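Macrolide 2'-phosphotransferase MphH (Brachybacterium faecium, PDB 5UXD) is a macrolide 2'-phosphotransferase that binds azithromycin and probably confers resistance by transferring a phosphate from a nucleotide to macrolide antibiotics. Local coordinates at residues A[19-23]-A[24-28]; A[84-88]-A[89-93]; A[267-270]-A[271-274]; A[288-291]-A[292-296]. One frame throughout, in Å; residues are numbered along the deposited sequence.

In the fold
The four contacts fall into two groups far apart in the molecule. Contacts 1 and 2 belong to the same antiparallel sheet, with centres about 16 Å apart. They touch where L19 CB packs on I85 CD1 at 4.1 Å. Contact 2 carries Y93, which contacts GDP when the nucleotide is bound. Contacts 3 and 4 lie on consecutive helices, 270-281 and 284-294, with centres about 10 Å apart and side chains in touch. Contact 3 lines an azithromycin pocket, and contact 4 packs behind it. A second azithromycin molecule meets contact 1 at D22. Contacts 1 and 3 are about 41 Å apart between centres, on opposite sides of the chain's centre.

Contact 1. Residues A[19-23]-A[24-28]; sequences LDLDG and GTLRT. With ZIT (azithromycin), chain I.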
loop_
_atom_site.group_PDB
_atom_site.type_symbol
_atom_site.label_atom_id
_atom_site.label_comp_id
_atom_site.label_asym_id
_atom_site.label_seq_id
_atom_site.Cartn_x
_atom_site.Cartn_y
_atom_site.Cartn_z
ATOM N N LEU A 19 5.706 24.161 -14.573
ATOM C CA LEU A 19 4.483 23.470 -14.983
ATOM C C LEU A 19 3.355 24.488 -15.162
ATOM O O LEU A 19 2.885 25.086 -14.189
ATOM C CB LEU A 19 4.124 22.378 -13.971
ATOM C CG LEU A 19 2.888 21.551 -14.285
ATOM C CD1 LEU A 19 3.104 20.785 -15.571
ATOM C CD2 LEU A 19 2.597 20.584 -13.119
ATOM N N ASP A 20 2.931 24.658 -16.413
ATOM C CA ASP A 20 1.945 25.659 -16.805
ATOM C C ASP A 20 0.594 24.964 -16.945
ATOM O O ASP A 20 0.405 24.151 -17.856
ATOM C CB ASP A 20 2.354 26.337 -18.111
ATOM C CG ASP A 20 3.711 27.042 -18.012
ATOM O OD1 ASP A 20 4.026 27.588 -16.931
ATOM O OD2 ASP A 20 4.449 27.065 -19.023
ATOM N N LEU A 21 -0.336 25.285 -16.042
ATOM C CA LEU A 21 -1.611 24.591 -15.926
ATOM C C LEU A 21 -2.782 25.448 -16.399
ATOM O O LEU A 21 -2.788 26.673 -16.258
ATOM C CB LEU A 21 -1.861 24.160 -14.476
ATOM C CG LEU A 21 -0.833 23.234 -13.821
ATOM C CD1 LEU A 21 -1.154 23.009 -12.338
ATOM C CD2 LEU A 21 -0.730 21.909 -14.563
ATOM N N ASP A 22 -3.789 24.777 -16.947
ATOM C CA ASP A 22 -5.067 25.398 -17.291
ATOM C C ASP A 22 -5.899 25.456 -16.016
ATOM O O ASP A 22 -6.420 24.436 -15.563
ATOM C CB ASP A 22 -5.761 24.596 -18.385
ATOM C CG ASP A 22 -7.139 25.136 -18.746
ATOM O OD1 ASP A 22 -7.502 26.278 -18.363
ATOM O OD2 ASP A 22 -7.868 24.410 -19.455
ATOM N N GLY A 23 -6.002 26.651 -15.423
ATOM C CA GLY A 23 -6.682 26.791 -14.145
ATOM C C GLY A 23 -8.146 26.408 -14.191
ATOM O O GLY A 23 -8.716 25.995 -13.177
ATOM N N GLY A 24 -8.769 26.520 -15.362
ATOM C CA GLY A 24 -10.148 26.104 -15.512
ATOM C C GLY A 24 -10.382 24.642 -15.203
ATOM O O GLY A 24 -11.515 24.254 -14.904
ATOM N N THR A 25 -9.333 23.825 -15.260
ATOM C CA THR A 25 -9.431 22.397 -15.019
ATOM C C THR A 25 -8.988 21.999 -13.620
ATOM O O THR A 25 -9.013 20.807 -13.301
ATOM C CB THR A 25 -8.584 21.625 -16.042
ATOM O OG1 THR A 25 -7.193 21.810 -15.740
ATOM C CG2 THR A 25 -8.857 22.108 -17.445
ATOM N N LEU A 26 -8.566 22.944 -12.781
ATOM C CA LEU A 26 -7.913 22.571 -11.532
ATOM C C LEU A 26 -8.946 22.178 -10.484
ATOM O O LEU A 26 -9.942 22.879 -10.291
ATOM C CB LEU A 26 -7.043 23.713 -11.016
ATOM C CG LEU A 26 -5.929 23.198 -10.113
ATOM C CD1 LEU A 26 -4.646 23.955 -10.380
ATOM C CD2 LEU A 26 -6.341 23.299 -8.651
ATOM N N ARG A 27 -8.712 21.038 -9.827
ATOM C CA ARG A 27 -9.537 20.548 -8.734
ATOM C C ARG A 27 -8.615 20.102 -7.607
ATOM O O ARG A 27 -7.442 19.804 -7.830
ATOM C CB ARG A 27 -10.435 19.378 -9.174
ATOM C CG ARG A 27 -11.467 19.744 -10.232
ATOM C CD ARG A 27 -12.380 18.562 -10.562
ATOM N NE ARG A 27 -13.780 18.839 -10.233
ATOM C CZ ARG A 27 -14.699 19.218 -11.117
ATOM N NH1 ARG A 27 -14.372 19.367 -12.398
ATOM N NH2 ARG A 27 -15.946 19.452 -10.724
ATOM N N THR A 28 -9.139 20.065 -6.384
ATOM C CA THR A 28 -8.324 19.643 -5.253
ATOM C C THR A 28 -9.038 18.571 -4.445
ATOM O O THR A 28 -10.270 18.540 -4.370
ATOM C CB THR A 28 -7.955 20.811 -4.316
ATOM O OG1 THR A 28 -9.144 21.446 -3.839
ATOM C CG2 THR A 28 -7.067 21.832 -5.030
HETATM C C1 ZIT I . -10.882 21.885 -24.267
HETATM C C2 ZIT I . -10.131 20.588 -24.732
HETATM C C3 ZIT I . -9.238 20.840 -25.939
HETATM C C4 ZIT I . -8.190 21.998 -25.809
HETATM C C5 ZIT I . -6.893 21.603 -25.044
HETATM C C6 ZIT I . -6.283 22.731 -24.237
HETATM C C7 ZIT I . -5.661 23.834 -25.127
HETATM C C8 ZIT I . -5.296 25.111 -24.305
HETATM C C9 ZIT I . -6.376 26.212 -24.490
HETATM N N10 ZIT I . -7.615 25.926 -23.603
HETATM C C11 ZIT I . -8.837 26.320 -24.268
HETATM C C12 ZIT I . -9.995 25.403 -23.847
HETATM C C13 ZIT I . -11.139 25.323 -24.861
HETATM C C14 ZIT I . -11.920 24.027 -24.664
HETATM C C15 ZIT I . -13.281 24.126 -25.322
HETATM C C16 ZIT I . -14.046 22.780 -25.118
HETATM C C17 ZIT I . -9.440 19.998 -23.547
HETATM C C18 ZIT I . -7.868 22.442 -27.214
HETATM C C19 ZIT I . -5.176 22.145 -23.348
HETATM C C20 ZIT I . -4.015 25.620 -24.769
HETATM C C21 ZIT I . -7.448 26.570 -22.292
HETATM C C22 ZIT I . -9.159 27.774 -23.992
HETATM C C23 ZIT I . -10.619 25.424 -26.308
HETATM O O1 ZIT I . -11.203 22.027 -23.102
HETATM O O6 ZIT I . -7.285 23.295 -23.409
HETATM O O12 ZIT I . -10.543 25.845 -22.629
HETATM O O13 ZIT I . -12.054 26.392 -24.603
HETATM O O14 ZIT I . -11.215 22.943 -25.276
HETATM C C1A ZIT I . -5.934 19.717 -26.195
HETATM C C2A ZIT I . -4.653 19.310 -26.876
HETATM C C3A ZIT I . -4.666 17.863 -27.202
HETATM C C4A ZIT I . -4.926 17.035 -26.007
HETATM C C5A ZIT I . -6.222 17.472 -25.317
HETATM C C6A ZIT I . -6.460 16.717 -24.078
HETATM C C7A ZIT I . -3.310 16.180 -28.279
HETATM C C8A ZIT I . -2.225 17.849 -27.029
HETATM O O1A ZIT I . -5.879 21.099 -25.908
HETATM O O2A ZIT I . -4.508 20.051 -28.097
HETATM N N3A ZIT I . -3.373 17.555 -27.881
HETATM O O5A ZIT I . -6.202 18.913 -24.991
HETATM C C1B ZIT I . -10.685 19.986 -27.691
HETATM C C2B ZIT I . -11.833 20.380 -28.592
HETATM C C3B ZIT I . -11.449 20.706 -30.013
HETATM C C4B ZIT I . -10.432 19.767 -30.570
HETATM C C5B ZIT I . -9.223 19.724 -29.671
HETATM C C6B ZIT I . -8.146 18.834 -30.248
HETATM C C7B ZIT I . -12.764 20.673 -30.897
HETATM C C8B ZIT I . -11.611 23.068 -29.509
HETATM O O1B ZIT I . -10.073 21.109 -27.104
HETATM O O3B ZIT I . -10.857 22.017 -30.079
HETATM O O4B ZIT I . -10.024 20.176 -31.891
HETATM O O5B ZIT I . -9.620 19.174 -28.365
HETATM O O HOH W 1 -10.378 25.548 -11.140
#
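T25 grips the backbone carbonyl of D22 twice. Its OG1 donates to D22 O at 2.7 Å, lying in the carbonyl plane. Its backbone N donates to the same oxygen at 3.0 Å. OG1 can do this because it sits between its own backbone N and carbonyl carbon (chi1 72°). The hydroxyl also takes a bond from R41 N of strand 35-42, which fixes its rotation. Two overlapping type I turns, D22 to T25 and G23 to L26, make the corner. The second is closed by L26 N to G23 O at 3.1 Å, and a water bridges G23 O and L26 O. The corner joins strands 21-22 and 26-29, both of which pair with strand 35-42. On the buried side the methyls of L21 and L26 meet, CD1 to CD1 at 4.1 Å, under helix 7-16. The other side is looser. The D22 carboxylate stands out there, with CG anti to the backbone N (chi1 177°). G24 N reaches its OD1 from above the carboxylate plane, in a longer bond of 3.3 Å. OD2 lies 3.2 Å from T25 CG2 and 3.6 Å from C21, the methyl carbon on the macrocycle nitrogen N10 of azithromycin. The carboxylate therefore sits near the macrocycle amine N10. If that amine is protonated, the nearby negative charge would probably favour binding here.

Contact 2. Residues A[84-88]-A[89-93]; sequences RISTS and ELIAY
L90 O is held by two donors of T87. The backbone N of T87 reaches it at 3.0 Å. T87 OG1 donates to it at 3.0 Å, tilted slightly from the carbonyl plane. These bonds close a beta hairpin of strands 85-86 and 91-94, with S88 and E89 at the tip. T87 OG1 stands between its backbone N and carbonyl carbon (chi1 70°), which points it at L90 O. It also takes a weak bond from E89 N. E89 itself points its carboxylate out of the hairpin, to R16 in a salt bridge and to H17. Further along, I85 and A92 form an antiparallel hydrogen-bonded pair, with A92 N donating to I85 O at 2.9 Å. At the open end R84 and I85 both face A92, which is a classic beta bulge. Both of their backbone N atoms make weak bonds to A92 O. R84 NE leads away to a salt bridge with D82. I85 lies on one face of the hairpin with L90 and A92. Its CG2 meets L90 CD2 at 4.2 Å, and its CD1 covers A92 CB at 3.9 Å. S86 and I91 lie on the other face, as a non-hydrogen-bonded pair. Y93, which contacts GDP when the nucleotide is bound, follows on the inner strand. I91 CA makes a CA-H...O contact of 3.2 Å with I85 O.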
loop_
_atom_site.group_PDB
_atom_site.type_symbol
_atom_site.label_atom_id
_atom_site.label_comp_id
_atom_site.label_asym_id
_atom_site.label_seq_id
_atom_site.Cartn_x
_atom_site.Cartn_y
_atom_site.Cartn_z
ATOM N N ARG A 84 8.145 14.069 -11.984
ATOM C CA ARG A 84 8.957 14.980 -12.779
ATOM C C ARG A 84 9.355 16.230 -12.012
ATOM O O ARG A 84 10.272 16.939 -12.448
ATOM C CB ARG A 84 8.217 15.361 -14.060
ATOM C CG ARG A 84 7.500 14.207 -14.723
ATOM C CD ARG A 84 8.419 13.459 -15.672
ATOM N NE ARG A 84 7.680 12.804 -16.752
ATOM C CZ ARG A 84 7.134 13.440 -17.784
ATOM N NH1 ARG A 84 7.254 14.756 -17.895
ATOM N NH2 ARG A 84 6.472 12.761 -18.715
ATOM N N ILE A 85 8.670 16.518 -10.905
ATOM C CA ILE A 85 9.017 17.579 -9.963
ATOM C C ILE A 85 8.972 16.953 -8.571
ATOM O O ILE A 85 7.980 16.305 -8.215
ATOM C CB ILE A 85 8.056 18.782 -10.064
ATOM C CG1 ILE A 85 8.046 19.381 -11.484
ATOM C CG2 ILE A 85 8.425 19.866 -9.051
ATOM C CD1 ILE A 85 6.798 20.182 -11.767
ATOM N N SER A 86 10.054 17.113 -7.802
ATOM C CA SER A 86 10.112 16.613 -6.420
ATOM C C SER A 86 10.885 17.613 -5.559
ATOM O O SER A 86 12.124 17.607 -5.545
ATOM C CB SER A 86 10.737 15.226 -6.349
ATOM O OG SER A 86 10.640 14.723 -5.029
ATOM N N THR A 87 10.149 18.461 -4.832
ATOM C CA THR A 87 10.737 19.521 -4.019
ATOM C C THR A 87 10.021 19.576 -2.677
ATOM O O THR A 87 9.030 18.881 -2.452
ATOM C CB THR A 87 10.644 20.903 -4.704
ATOM O OG1 THR A 87 9.277 21.327 -4.718
ATOM C CG2 THR A 87 11.173 20.857 -6.138
ATOM N N SER A 88 10.513 20.453 -1.795
ATOM C CA SER A 88 9.903 20.628 -0.478
ATOM C C SER A 88 8.449 21.075 -0.575
ATOM O O SER A 88 7.632 20.727 0.287
ATOM C CB SER A 88 10.698 21.653 0.336
ATOM O OG SER A 88 11.967 21.156 0.706
ATOM N N GLU A 89 8.117 21.899 -1.581
ATOM C CA GLU A 89 6.789 22.489 -1.714
ATOM C C GLU A 89 5.931 21.848 -2.798
ATOM O O GLU A 89 4.737 22.163 -2.878
ATOM C CB GLU A 89 6.888 24.007 -1.981
ATOM C CG GLU A 89 7.686 24.412 -3.222
ATOM C CD GLU A 89 7.614 25.916 -3.529
ATOM O OE1 GLU A 89 7.113 26.699 -2.689
ATOM O OE2 GLU A 89 8.054 26.319 -4.624
ATOM N N LEU A 90 6.471 20.938 -3.611
ATOM C CA LEU A 90 5.617 20.372 -4.653
ATOM C C LEU A 90 6.238 19.120 -5.239
ATOM O O LEU A 90 7.390 19.142 -5.683
ATOM C CB LEU A 90 5.361 21.388 -5.772
ATOM C CG LEU A 90 4.649 20.857 -7.026
ATOM C CD1 LEU A 90 3.169 20.604 -6.728
ATOM C CD2 LEU A 90 4.818 21.824 -8.202
ATOM N N ILE A 91 5.401 18.091 -5.307
ATOM C CA ILE A 91 5.675 16.851 -6.020
ATOM C C ILE A 91 4.631 16.730 -7.126
ATOM O O ILE A 91 3.433 16.853 -6.862
ATOM C CB ILE A 91 5.633 15.642 -5.063
ATOM C CG1 ILE A 91 6.772 15.747 -4.035
ATOM C CG2 ILE A 91 5.632 14.300 -5.841
ATOM C CD1 ILE A 91 6.581 14.869 -2.770
ATOM N N ALA A 92 5.076 16.519 -8.366
ATOM C CA ALA A 92 4.129 16.506 -9.479
ATOM C C ALA A 92 4.452 15.387 -10.454
ATOM O O ALA A 92 5.620 15.143 -10.762
ATOM C CB ALA A 92 4.122 17.837 -10.234
ATOM N N TYR A 93 3.417 14.730 -10.974
ATOM C CA TYR A 93 3.655 13.661 -11.936
ATOM C C TYR A 93 2.455 13.523 -12.860
ATOM O O TYR A 93 1.334 13.877 -12.487
ATOM C CB TYR A 93 3.950 12.332 -11.225
ATOM C CG TYR A 93 2.925 11.921 -10.195
ATOM C CD1 TYR A 93 3.041 12.330 -8.871
ATOM C CD2 TYR A 93 1.847 11.114 -10.545
ATOM C CE1 TYR A 93 2.106 11.952 -7.928
ATOM C CE2 TYR A 93 0.911 10.734 -9.606
ATOM C CZ TYR A 93 1.047 11.158 -8.302
ATOM O OH TYR A 93 0.120 10.782 -7.362
#

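Contact 3. Residues A[267-270]-A[271-274]; sequences FSAA and PLGY. With ZIT (azithromycin), chain C.
The backbone leaves helix 259-268 at S268, bends at A269 and starts helix 270-281 at once. A269 O accepts from L272 N at 2.9 Å. A270 O accepts from Y274 N at 3.1 Å. A water also donates to A269 O and takes a weak bond from G273 N. P271 N has no hydrogen to give, and in the first turn of a helix none is needed. The proline ring fills the corner of the bend. Its CD lies 3.2 Å from S268 O and 3.6 Å from A270 CB. Behind the bend, L272 CB comes to 3.4 Å from A269 O, and the leucine goes on to helix 150-167 and W178. The S268 hydroxyl is bound to E265 O and to W178 NE1, which tie it to its own helix and to helix 172-183. On the other side lies azithromycin. Y274 departs from a staggered first torsion (chi1 -135°). Its ring lies with one face under the methyl carbon C6A of the drug, 3.5 Å from the ring plane and offset toward the rim. A second methyl carbon, C6B, sits 3.5 Å from Y274 CD2 and also close to A270 O. G273 has no side chain, and the drug oxygen O4B comes to 3.0 Å from G273 C. F267 touches F231 of helix 230-235, another residue of the pocket. The helix break thus forms one wall of the azithromycin pocket, where the backbone and an aromatic ring receive the sugars.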
loop_
_atom_site.group_PDB
_atom_site.type_symbol
_atom_site.label_atom_id
_atom_site.label_comp_id
_atom_site.label_asym_id
_atom_site.label_seq_id
_atom_site.Cartn_x
_atom_site.Cartn_y
_atom_site.Cartn_z
ATOM N N PHE A 267 -3.736 -11.627 8.236
ATOM C CA PHE A 267 -4.815 -10.645 8.134
ATOM C C PHE A 267 -5.559 -10.533 9.453
ATOM O O PHE A 267 -5.976 -9.439 9.855
ATOM C CB PHE A 267 -5.761 -11.047 7.005
ATOM C CG PHE A 267 -6.757 -9.995 6.632
ATOM C CD1 PHE A 267 -6.436 -9.016 5.715
ATOM C CD2 PHE A 267 -8.028 -10.013 7.173
ATOM C CE1 PHE A 267 -7.365 -8.043 5.350
ATOM C CE2 PHE A 267 -8.968 -9.044 6.813
ATOM C CZ PHE A 267 -8.626 -8.065 5.902
ATOM N N SER A 268 -5.706 -11.658 10.163
ATOM C CA SER A 268 -6.382 -11.649 11.451
ATOM C C SER A 268 -5.594 -10.909 12.520
ATOM O O SER A 268 -6.160 -10.555 13.559
ATOM C CB SER A 268 -6.656 -13.095 11.905
ATOM O OG SER A 268 -5.552 -13.628 12.627
ATOM N N ALA A 269 -4.301 -10.688 12.301
ATOM C CA ALA A 269 -3.447 -10.010 13.264
ATOM C C ALA A 269 -3.391 -8.508 13.020
ATOM O O ALA A 269 -2.558 -7.812 13.618
ATOM C CB ALA A 269 -2.044 -10.621 13.228
ATOM N N ALA A 270 -4.265 -8.003 12.159
ATOM C CA ALA A 270 -4.416 -6.562 11.983
ATOM C C ALA A 270 -4.568 -5.794 13.289
ATOM O O ALA A 270 -4.037 -4.674 13.365
ATOM C CB ALA A 270 -5.611 -6.277 11.061
ATOM N N PRO A 271 -5.260 -6.289 14.326
ATOM C CA PRO A 271 -5.304 -5.511 15.581
ATOM C C PRO A 271 -3.934 -5.220 16.163
ATOM O O PRO A 271 -3.767 -4.193 16.835
ATOM C CB PRO A 271 -6.146 -6.390 16.512
ATOM C CG PRO A 271 -7.057 -7.159 15.547
ATOM C CD PRO A 271 -6.165 -7.458 14.384
ATOM N N LEU A 272 -2.941 -6.090 15.927
ATOM C CA LEU A 272 -1.607 -5.742 16.404
ATOM C C LEU A 272 -1.023 -4.570 15.623
ATOM O O LEU A 272 -0.345 -3.707 16.196
ATOM C CB LEU A 272 -0.662 -6.938 16.305
ATOM C CG LEU A 272 -0.906 -8.127 17.235
ATOM C CD1 LEU A 272 0.026 -9.304 16.884
ATOM C CD2 LEU A 272 -0.746 -7.707 18.695
ATOM N N GLY A 273 -1.299 -4.457 14.325
ATOM C CA GLY A 273 -0.894 -3.260 13.602
ATOM C C GLY A 273 -1.529 -1.999 14.160
ATOM O O GLY A 273 -0.886 -0.945 14.231
ATOM N N TYR A 274 -2.810 -2.080 14.541
ATOM C CA TYR A 274 -3.470 -0.945 15.183
ATOM C C TYR A 274 -2.786 -0.590 16.496
ATOM O O TYR A 274 -2.595 0.595 16.806
ATOM C CB TYR A 274 -4.950 -1.267 15.427
ATOM C CG TYR A 274 -5.925 -0.165 15.067
ATOM C CD1 TYR A 274 -5.644 1.166 15.344
ATOM C CD2 TYR A 274 -7.143 -0.467 14.460
ATOM C CE1 TYR A 274 -6.546 2.173 15.008
ATOM C CE2 TYR A 274 -8.051 0.535 14.118
ATOM C CZ TYR A 274 -7.746 1.853 14.397
ATOM O OH TYR A 274 -8.641 2.859 14.066
HETATM C C1 ZIT C . -7.639 -2.750 5.161
HETATM C C2 ZIT C . -6.278 -1.996 5.349
HETATM C C3 ZIT C . -6.303 -1.465 6.762
HETATM C C4 ZIT C . -6.794 0.000 6.633
HETATM C C5 ZIT C . -6.846 0.719 7.993
HETATM C C6 ZIT C . -8.289 0.910 8.376
HETATM C C7 ZIT C . -8.889 2.149 7.673
HETATM C C8 ZIT C . -10.384 2.317 8.100
HETATM C C9 ZIT C . -11.341 1.921 6.941
HETATM N N10 ZIT C . -11.528 0.376 6.893
HETATM C C11 ZIT C . -11.784 -0.148 5.563
HETATM C C12 ZIT C . -11.066 -1.498 5.404
HETATM C C13 ZIT C . -10.928 -2.025 3.973
HETATM C C14 ZIT C . -9.781 -3.034 3.930
HETATM C C15 ZIT C . -9.833 -3.805 2.626
HETATM C C16 ZIT C . -8.546 -4.674 2.460
HETATM C C17 ZIT C . -5.133 -2.889 4.982
HETATM C C18 ZIT C . -5.921 0.718 5.636
HETATM C C19 ZIT C . -8.381 1.061 9.900
HETATM C C20 ZIT C . -10.623 3.691 8.507
HETATM C C21 ZIT C . -12.540 -0.030 7.879
HETATM C C22 ZIT C . -13.271 -0.285 5.303
HETATM C C23 ZIT C . -10.629 -0.902 2.968
HETATM O O1 ZIT C . -7.974 -3.606 5.958
HETATM O O6 ZIT C . -9.055 -0.223 7.995
HETATM O O12 ZIT C . -11.705 -2.492 6.169
HETATM O O13 ZIT C . -12.153 -2.688 3.597
HETATM O O14 ZIT C . -8.511 -2.357 3.991
HETATM C C1A ZIT C . -4.976 2.092 8.598
HETATM C C2A ZIT C . -4.254 3.379 8.258
HETATM C C3A ZIT C . -2.899 3.363 8.869
HETATM C C4A ZIT C . -2.986 3.134 10.324
HETATM C C5A ZIT C . -3.907 1.975 10.724
HETATM C C6A ZIT C . -4.190 1.968 12.169
HETATM C C7A ZIT C . -2.856 5.764 9.199
HETATM C C8A ZIT C . -0.792 4.612 8.975
HETATM O O1A ZIT C . -6.199 1.986 7.917
HETATM O O2A ZIT C . -4.149 3.557 6.843
HETATM N N3A ZIT C . -2.202 4.652 8.560
HETATM O O5A ZIT C . -5.210 2.010 10.045
HETATM C C1B ZIT C . -4.923 -2.761 8.250
HETATM C C2B ZIT C . -3.485 -3.211 8.284
HETATM C C3B ZIT C . -2.641 -2.411 9.209
HETATM C C4B ZIT C . -3.256 -2.344 10.556
HETATM C C5B ZIT C . -4.647 -1.779 10.471
HETATM C C6B ZIT C . -5.192 -1.702 11.866
HETATM C C7B ZIT C . -1.213 -3.081 9.290
HETATM C C8B ZIT C . -1.512 -0.780 7.814
HETATM O O1B ZIT C . -5.039 -1.579 7.469
HETATM O O3B ZIT C . -2.545 -1.053 8.732
HETATM O O4B ZIT C . -2.512 -1.412 11.372
HETATM O O5B ZIT C . -5.540 -2.567 9.599
HETATM O O HOH W 2 -1.139 -6.035 11.679
#

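Contact 4. Residues A[288-291]-A[292-296]; sequences EAAA and AALNP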
loop_
_atom_site.group_PDB
_atom_site.type_symbol
_atom_site.label_atom_id
_atom_site.label_comp_id
_atom_site.label_asym_id
_atom_site.label_seq_id
_atom_site.Cartn_x
_atom_site.Cartn_y
_atom_site.Cartn_z
ATOM N N GLU A 288 -7.653 4.020 21.767
ATOM C CA GLU A 288 -8.988 3.496 22.035
ATOM C C GLU A 288 -9.456 2.569 20.919
ATOM O O GLU A 288 -10.073 1.529 21.182
ATOM C CB GLU A 288 -9.982 4.642 22.225
ATOM C CG GLU A 288 -10.002 5.176 23.641
ATOM C CD GLU A 288 -10.122 4.060 24.654
ATOM O OE1 GLU A 288 -11.090 3.278 24.561
ATOM O OE2 GLU A 288 -9.240 3.951 25.529
ATOM N N ALA A 289 -9.187 2.934 19.664
ATOM C CA ALA A 289 -9.607 2.087 18.554
ATOM C C ALA A 289 -8.819 0.781 18.524
ATOM O O ALA A 289 -9.393 -0.291 18.287
ATOM C CB ALA A 289 -9.456 2.838 17.231
ATOM N N ALA A 290 -7.507 0.846 18.767
ATOM C CA ALA A 290 -6.707 -0.375 18.825
ATOM C C ALA A 290 -7.149 -1.269 19.976
ATOM O O ALA A 290 -7.228 -2.495 19.826
ATOM C CB ALA A 290 -5.222 -0.032 18.956
ATOM N N ALA A 291 -7.461 -0.672 21.127
ATOM C CA ALA A 291 -7.890 -1.462 22.280
ATOM C C ALA A 291 -9.192 -2.206 22.001
ATOM O O ALA A 291 -9.365 -3.352 22.433
ATOM C CB ALA A 291 -8.038 -0.561 23.506
ATOM N N ALA A 292 -10.127 -1.575 21.280
ATOM C CA ALA A 292 -11.376 -2.261 20.963
ATOM C C ALA A 292 -11.158 -3.436 20.017
ATOM O O ALA A 292 -11.871 -4.441 20.111
ATOM C CB ALA A 292 -12.381 -1.284 20.359
ATOM N N ALA A 293 -10.191 -3.330 19.102
ATOM C CA ALA A 293 -9.886 -4.429 18.185
ATOM C C ALA A 293 -9.137 -5.564 18.874
ATOM O O ALA A 293 -9.329 -6.731 18.516
ATOM C CB ALA A 293 -9.063 -3.923 16.999
ATOM N N LEU A 294 -8.301 -5.243 19.866
ATOM C CA LEU A 294 -7.514 -6.247 20.574
ATOM C C LEU A 294 -8.302 -6.969 21.658
ATOM O O LEU A 294 -7.911 -8.069 22.061
ATOM C CB LEU A 294 -6.272 -5.586 21.185
ATOM C CG LEU A 294 -5.234 -5.111 20.160
ATOM C CD1 LEU A 294 -4.365 -3.993 20.721
ATOM C CD2 LEU A 294 -4.375 -6.292 19.643
ATOM N N ASN A 295 -9.396 -6.387 22.145
ATOM C CA ASN A 295 -10.182 -6.971 23.232
ATOM C C ASN A 295 -11.665 -6.722 22.981
ATOM O O ASN A 295 -12.321 -5.955 23.698
ATOM C CB ASN A 295 -9.741 -6.398 24.578
ATOM C CG ASN A 295 -10.457 -7.034 25.735
ATOM O OD1 ASN A 295 -10.737 -8.231 25.720
ATOM N ND2 ASN A 295 -10.780 -6.230 26.743
ATOM N N PRO A 296 -12.241 -7.375 21.967
ATOM C CA PRO A 296 -13.621 -7.065 21.593
ATOM C C PRO A 296 -14.582 -7.426 22.703
ATOM O O PRO A 296 -14.306 -8.320 23.525
ATOM C CB PRO A 296 -13.851 -7.940 20.344
ATOM C CG PRO A 296 -12.477 -8.325 19.865
ATOM C CD PRO A 296 -11.652 -8.420 21.111
#
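The flat groups that meet are peptide units of one helix, and the A290 carbonyl shows how they are surrounded. L294 N meets A290 O almost end-on at 3.0 Å. The L294 side chain packs against the same oxygen, with CG at 3.3 Å and CD1 at 3.4 Å. A293 CB approaches it as well, at 3.7 Å. L294 can lie there because its CG stands beside the backbone N, anti to the carbonyl carbon (chi1 -69°). The A290 oxygen is thus covered by apolar carbon, while its bond to L294 N satisfies it. Earlier in the helix the pattern is plain. A292 N donates to E288 O at 3.1 Å and A293 N donates to A289 O at 3.2 Å. The run of alanines keeps this stretch slim. The last bond, from N295 N to A291 O, is weak, with an angle of 131° at the hydrogen. N295 is the first residue to leave helical torsions, so the bond marks the C-terminal end of helix 284-294. N295 CB still lies 3.7 Å from A291 O. One side of the helix is exposed, at E288, A292 and N295. The buried side carries A290 and L294, whose methyl carbons CB and CD1 are 4.4 Å apart. That side faces F168, and L294 also touches W178 of helix 172-183. A289 and A290 lie against Y274, and A293 and L294 against P271. Helix 284-294 therefore backs helix 270-281, on which the azithromycin pocket is built.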